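Local atomic coordinates of lipase, class 3 (Penicillium roqueforti FM164, PDB entry 6L7N), a protein that probably hydrolyses the ester bonds of lipids such as triacylglycerols, as a fungal class 3 lipase of the alpha/beta-hydrolase fold. Residues G116-V119 with L120-D123; A158-G162 with K163-S167; V181-A184 with K185-T188. All coordinates share one frame; numbering follows the deposited sequence.

Contact 1. Residues G116-V119 with L120-D123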
# COMPACT_ATOMS: atom_id res chain seq x y z
N GLY A 116 1.20 12.37 8.51
CA GLY A 116 1.72 13.62 7.99
C GLY A 116 1.97 13.57 6.49
O GLY A 116 1.70 14.54 5.77
N SER A 117 2.49 12.44 6.00
CA SER A 117 2.73 12.32 4.57
C SER A 117 1.41 12.37 3.79
O SER A 117 1.35 12.96 2.70
CB SER A 117 3.50 11.04 4.26
OG SER A 117 4.74 11.02 4.95
N TRP A 118 0.35 11.78 4.34
CA TRP A 118 -0.95 11.87 3.67
C TRP A 118 -1.52 13.29 3.74
O TRP A 118 -2.03 13.80 2.73
CB TRP A 118 -1.94 10.85 4.24
CG TRP A 118 -3.39 11.08 3.86
CD1 TRP A 118 -4.45 11.23 4.71
CD2 TRP A 118 -3.93 11.18 2.52
NE1 TRP A 118 -5.62 11.42 3.99
CE2 TRP A 118 -5.33 11.39 2.65
CE3 TRP A 118 -3.38 11.10 1.24
CZ2 TRP A 118 -6.17 11.54 1.54
CZ3 TRP A 118 -4.22 11.25 0.15
CH2 TRP A 118 -5.59 11.46 0.30
N VAL A 119 -1.47 13.93 4.91
CA VAL A 119 -2.09 15.26 5.01
C VAL A 119 -1.38 16.24 4.09
O VAL A 119 -2.01 17.17 3.58
CB VAL A 119 -2.11 15.79 6.46
CG1 VAL A 119 -3.14 15.05 7.30
CG2 VAL A 119 -0.76 15.71 7.08
N LEU A 120 -0.08 16.03 3.83
CA LEU A 120 0.66 16.93 2.96
C LEU A 120 0.11 16.96 1.53
O LEU A 120 0.15 18.01 0.87
CB LEU A 120 2.14 16.53 2.94
CG LEU A 120 3.11 17.58 2.39
CD1 LEU A 120 3.24 18.72 3.38
CD2 LEU A 120 4.46 16.95 2.08
N VAL A 121 -0.39 15.83 1.03
CA VAL A 121 -0.87 15.73 -0.35
C VAL A 121 -2.39 15.67 -0.45
O VAL A 121 -2.94 15.77 -1.57
CB VAL A 121 -0.25 14.50 -1.07
CG1 VAL A 121 1.21 14.73 -1.34
CG2 VAL A 121 -0.45 13.23 -0.24
N ARG A 122 -3.08 15.57 0.69
CA ARG A 122 -4.50 15.23 0.73
C ARG A 122 -5.37 16.20 -0.06
O ARG A 122 -6.24 15.77 -0.83
CB ARG A 122 -4.93 15.17 2.20
CG ARG A 122 -6.41 15.22 2.45
CD ARG A 122 -6.71 14.78 3.86
NE ARG A 122 -6.31 15.76 4.86
CZ ARG A 122 -6.73 15.74 6.12
NH1 ARG A 122 -7.56 14.79 6.52
NH2 ARG A 122 -6.33 16.67 6.97
N ASP A 123 -5.23 17.51 0.18
CA ASP A 123 -6.18 18.47 -0.39
C ASP A 123 -6.24 18.37 -1.91
O ASP A 123 -7.32 18.23 -2.51
CB ASP A 123 -5.79 19.88 0.05
CG ASP A 123 -5.91 20.08 1.55
OD1 ASP A 123 -6.12 19.08 2.27
OD2 ASP A 123 -5.76 21.23 2.02
O HOH W 1 -2.81 18.73 1.44
O HOH W 2 -4.73 18.19 4.46

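Contact 2. Residues A158-G162 with K163-S167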
# COMPACT_ATOMS: atom_id res chain seq x y z
N ALA A 158 -8.47 5.07 4.30
CA ALA A 158 -9.43 5.16 5.40
C ALA A 158 -10.05 6.54 5.42
O ALA A 158 -11.27 6.70 5.55
CB ALA A 158 -8.73 4.84 6.72
N ASP A 159 -9.21 7.55 5.16
CA ASP A 159 -9.68 8.93 5.19
C ASP A 159 -10.63 9.18 4.05
O ASP A 159 -11.73 9.73 4.24
CB ASP A 159 -8.47 9.86 5.12
CG ASP A 159 -8.82 11.31 5.37
OD1 ASP A 159 -9.91 11.61 5.91
OD2 ASP A 159 -7.98 12.14 5.02
N LEU A 160 -10.26 8.72 2.85
CA LEU A 160 -11.11 8.94 1.69
C LEU A 160 -12.44 8.22 1.84
O LEU A 160 -13.44 8.64 1.26
CB LEU A 160 -10.42 8.48 0.41
CG LEU A 160 -9.23 9.36 0.02
CD1 LEU A 160 -8.43 8.71 -1.10
CD2 LEU A 160 -9.71 10.77 -0.36
N ARG A 161 -12.47 7.14 2.63
CA ARG A 161 -13.74 6.45 2.74
C ARG A 161 -14.76 7.27 3.53
O ARG A 161 -15.96 7.07 3.37
CB ARG A 161 -13.53 5.07 3.36
CG ARG A 161 -12.90 4.05 2.39
CD ARG A 161 -12.51 2.77 3.15
NE ARG A 161 -11.94 1.73 2.29
CZ ARG A 161 -11.13 0.78 2.73
NH1 ARG A 161 -10.77 0.75 4.01
NH2 ARG A 161 -10.64 -0.12 1.89
N GLY A 162 -14.29 8.20 4.36
CA GLY A 162 -15.15 9.13 5.06
C GLY A 162 -15.39 10.43 4.33
O GLY A 162 -16.11 11.29 4.83
N LYS A 163 -14.81 10.58 3.14
CA LYS A 163 -14.85 11.83 2.38
C LYS A 163 -15.42 11.62 0.98
O LYS A 163 -15.04 12.33 0.04
CB LYS A 163 -13.45 12.44 2.30
CG LYS A 163 -12.94 13.01 3.61
CD LYS A 163 -11.48 13.40 3.50
CE LYS A 163 -11.14 14.54 4.46
NZ LYS A 163 -11.18 14.13 5.88
N GLY A 164 -16.33 10.67 0.83
CA GLY A 164 -17.06 10.49 -0.41
C GLY A 164 -16.75 9.22 -1.18
O GLY A 164 -17.40 8.97 -2.20
N TYR A 165 -15.81 8.40 -0.73
CA TYR A 165 -15.42 7.18 -1.45
C TYR A 165 -15.52 5.97 -0.54
O TYR A 165 -14.55 5.24 -0.34
CB TYR A 165 -14.01 7.32 -2.03
CG TYR A 165 -13.85 8.60 -2.82
CD1 TYR A 165 -13.48 9.79 -2.19
CD2 TYR A 165 -14.09 8.63 -4.19
CE1 TYR A 165 -13.37 10.98 -2.91
CE2 TYR A 165 -13.98 9.80 -4.91
CZ TYR A 165 -13.62 10.97 -4.27
OH TYR A 165 -13.50 12.14 -4.99
N PRO A 166 -16.71 5.71 0.04
CA PRO A 166 -16.80 4.65 1.05
C PRO A 166 -16.44 3.27 0.54
O PRO A 166 -16.10 2.40 1.34
CB PRO A 166 -18.27 4.72 1.50
CG PRO A 166 -18.98 5.32 0.34
CD PRO A 166 -18.02 6.33 -0.20
N SER A 167 -16.49 3.03 -0.77
CA SER A 167 -16.17 1.71 -1.30
C SER A 167 -14.76 1.63 -1.89
O SER A 167 -14.47 0.71 -2.66
CB SER A 167 -17.21 1.30 -2.33
OG SER A 167 -18.47 1.17 -1.70
O HOH W 3 -17.81 9.00 2.74

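Contact 3. Residues V181-A184 with K185-T188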
# COMPACT_ATOMS: atom_id res chain seq x y z
N VAL A 181 -5.21 0.12 18.17
CA VAL A 181 -6.33 -0.83 18.10
C VAL A 181 -7.63 -0.21 17.59
O VAL A 181 -8.30 -0.84 16.74
CB VAL A 181 -6.52 -1.52 19.45
CG1 VAL A 181 -7.78 -2.23 19.42
CG2 VAL A 181 -5.46 -2.52 19.72
N PRO A 182 -8.10 0.95 18.09
CA PRO A 182 -9.36 1.49 17.56
C PRO A 182 -9.26 1.83 16.09
O PRO A 182 -10.21 1.59 15.34
CB PRO A 182 -9.60 2.76 18.38
CG PRO A 182 -8.35 3.09 18.94
CD PRO A 182 -7.48 1.88 19.04
N LEU A 183 -8.12 2.36 15.64
CA LEU A 183 -8.07 2.69 14.22
C LEU A 183 -8.03 1.43 13.36
O LEU A 183 -8.73 1.35 12.35
CB LEU A 183 -6.89 3.60 13.89
CG LEU A 183 -6.88 4.09 12.42
CD1 LEU A 183 -8.27 4.47 11.96
CD2 LEU A 183 -5.97 5.28 12.21
N ALA A 184 -7.21 0.45 13.75
CA ALA A 184 -7.21 -0.83 13.04
C ALA A 184 -8.61 -1.44 12.99
O ALA A 184 -9.04 -1.95 11.94
CB ALA A 184 -6.22 -1.80 13.70
N LYS A 185 -9.37 -1.35 14.09
CA LYS A 185 -10.72 -1.90 14.10
C LYS A 185 -11.64 -1.13 13.16
O LYS A 185 -12.46 -1.72 12.44
CB LYS A 185 -11.27 -1.85 15.53
CG LYS A 185 -12.63 -2.45 15.74
CD LYS A 185 -12.97 -2.37 17.24
CE LYS A 185 -14.46 -2.40 17.50
NZ LYS A 185 -15.01 -3.79 17.47
N HIS A 186 -11.50 0.20 13.11
CA HIS A 186 -12.33 1.02 12.24
C HIS A 186 -12.04 0.74 10.76
O HIS A 186 -12.95 0.52 9.95
CB HIS A 186 -12.08 2.49 12.58
CG HIS A 186 -12.80 3.46 11.69
ND1 HIS A 186 -14.13 3.78 11.86
CD2 HIS A 186 -12.38 4.18 10.63
CE1 HIS A 186 -14.50 4.66 10.94
NE2 HIS A 186 -13.45 4.92 10.18
N ILE A 187 -10.76 0.70 10.41
CA ILE A 187 -10.39 0.38 9.02
C ILE A 187 -10.83 -1.03 8.66
O ILE A 187 -11.39 -1.27 7.59
CB ILE A 187 -8.88 0.55 8.81
CG1 ILE A 187 -8.40 1.96 9.20
CG2 ILE A 187 -8.53 0.21 7.34
CD1 ILE A 187 -6.89 2.13 9.14
N THR A 188 -10.58 -2.00 9.55
CA THR A 188 -11.00 -3.37 9.27
C THR A 188 -12.49 -3.43 8.99
O THR A 188 -12.92 -4.15 8.07
CB THR A 188 -10.65 -4.29 10.44
OG1 THR A 188 -9.23 -4.35 10.60
CG2 THR A 188 -11.16 -5.68 10.16

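Contact 1. Residues G116-V119 with L120-D123
Helix 112-135 of the alpha/beta-hydrolase fold carries this contact, in which W118 and R122 pack one helical turn apart and V119 closes on the far end of the arginine. The indole reaches out with CG anti to the backbone N (chi1 166°), and R122 lies across it: CB sits over one face, 3.9 Å from the centroid of the six-membered ring, a CH-pi contact made by the methylene rather than by the charge. Further along, R122 CD comes to 3.5 Å from W118 NE1. A bend at chi3 (72°) then turns the guanidinium over V119, whose CG1 lies against one of its faces, 3.6 Å from R122 NH2. The two polar ends converge on one acceptor: W118 NE1 donates a hydrogen bond to D159 OD2, and R122 NH1 makes a salt bridge to the same oxygen, joining this helix to helix 148-161. The indole also packs on A156 and L160 of that helix. V121 CG2 adds an oblique apolar touch at W118 CE3.

The backbone is less regular beneath them. L120 N binds G116 O in the usual way, but V121 N turns to W118 O, three residues back, approaching from above the carbonyl plane. R122 N has a long, weak bond to V119 O, and the expected link from D123 N to that oxygen is replaced by water: water 1 donates to V119 O and accepts from D123 N at 3.0 Å. This opened, hydrated turn leaves V119 O gripped by a second water as well. Water 2 donates to it, lies in plane at the guanidinium edge, where it accepts from R122 NE at 2.9 Å, and donates to D123 OD1 at 2.7 Å.

Contact 2. Residues A158-G162 with K163-S167
K163 reaches back to D159 where helix 148-161 ends, and the backbone from L160 to Y165 closes a turn resembling a Schellman motif, with water in place of its inner bond. The tight part centres on L160 O. It accepts from K163 N at 3.0 Å and from Y165 N at 3.1 Å, the two donors arriving from opposite faces of the carbonyl plane; K163 N stands well above that plane, while Y165 N is only slightly tilted from it. The edge of the Y165 ring turns to L160 O, and its CD1 touches L160 CB. One residue further along, R161 CA makes a CA-H...O contact of 3.4 Å with Y165 O. K163 is an exposed residue, yet its chain lies along D159 O, and a bend at chi4 (69°) brings NZ to 2.8 Å from D159 OD1, a salt bridge on the syn lone pair. D159 OD2 is engaged by W118 and R122.

The solvent side, with G164 and P166, is looser. G164, with a positive phi of 113°, lets the chain reverse, and water 3 donates to R161 O and accepts from G164 N at 2.9 Å.

The turn lies against helix 112-135, K163 on R122 and I126, Y165 on L129. R161 NH2 binds A168 O, just ahead of strand 169-173, while NH1 binds Q190 OE1 of helix 181-190 and N193 OD1 of strand 193-198.

Contact 3. Residues V181-A184 with K185-T188
L183 and I187 meet one turn apart on helix 181-190, a short helix of the alpha/beta-hydrolase fold that precedes strand 193-198 of the central sheet. Their side chains cross at a slant: L183 CD1 rests 3.7 Å from I187 CG1, and L183 CG is 3.8 Å from I187 CD1. Because I187 holds CG1 beside its backbone N and anti to the carbonyl carbon (chi1 -55°), that methylene leans back along the helix and also presses on L183 O, at 3.2 Å. The same carbonyl receives I187 N in an almost straight bond of 2.9 Å.

Behind this pair stands a regular alpha-helical ladder. K185 N binds V181 O and H186 N binds P182 O; the proline, in the first turn, has no amide hydrogen to give and costs the helix no bond there. At the start, L183 N finds its acceptor in N180 OD1.

Further out, the apolar face meets other elements. L183 packs on L155, and I187 on T154 and A158, all of helix 148-161, while A184 and V181 turn to V214 of strand 213-214. I187 and T188 also touch I216.

The last turn is doubly tied. A184 O takes both T188 N and the T188 hydroxyl, which come from opposite faces of its plane. T188 OG1 in turn accepts from S217 N, and gives its own hydrogen to A184 O at 2.8 Å.

All three contacts lie toward the periphery, but they differ in burial. Contact 1 is mainly a surface contact with one buried indole, whereas contacts 2 and 3 are partly buried. Contact 2 is the middle member: D159 joins it to contact 1 through a shared carboxylate, and A158 joins it to contact 3 by packing on I187. Contacts 1 and 3 do not touch, their nearest atoms lying about 10 Å apart. The chemistry changes accordingly, from charge, indole and water between helices 112-135 and 148-161 to mainly aliphatic packing, with R161 bonded to Q190, between helices 148-161 and 181-190. Backbone regularity differs too: contact 3 is unbroken helix, while water enters the other two.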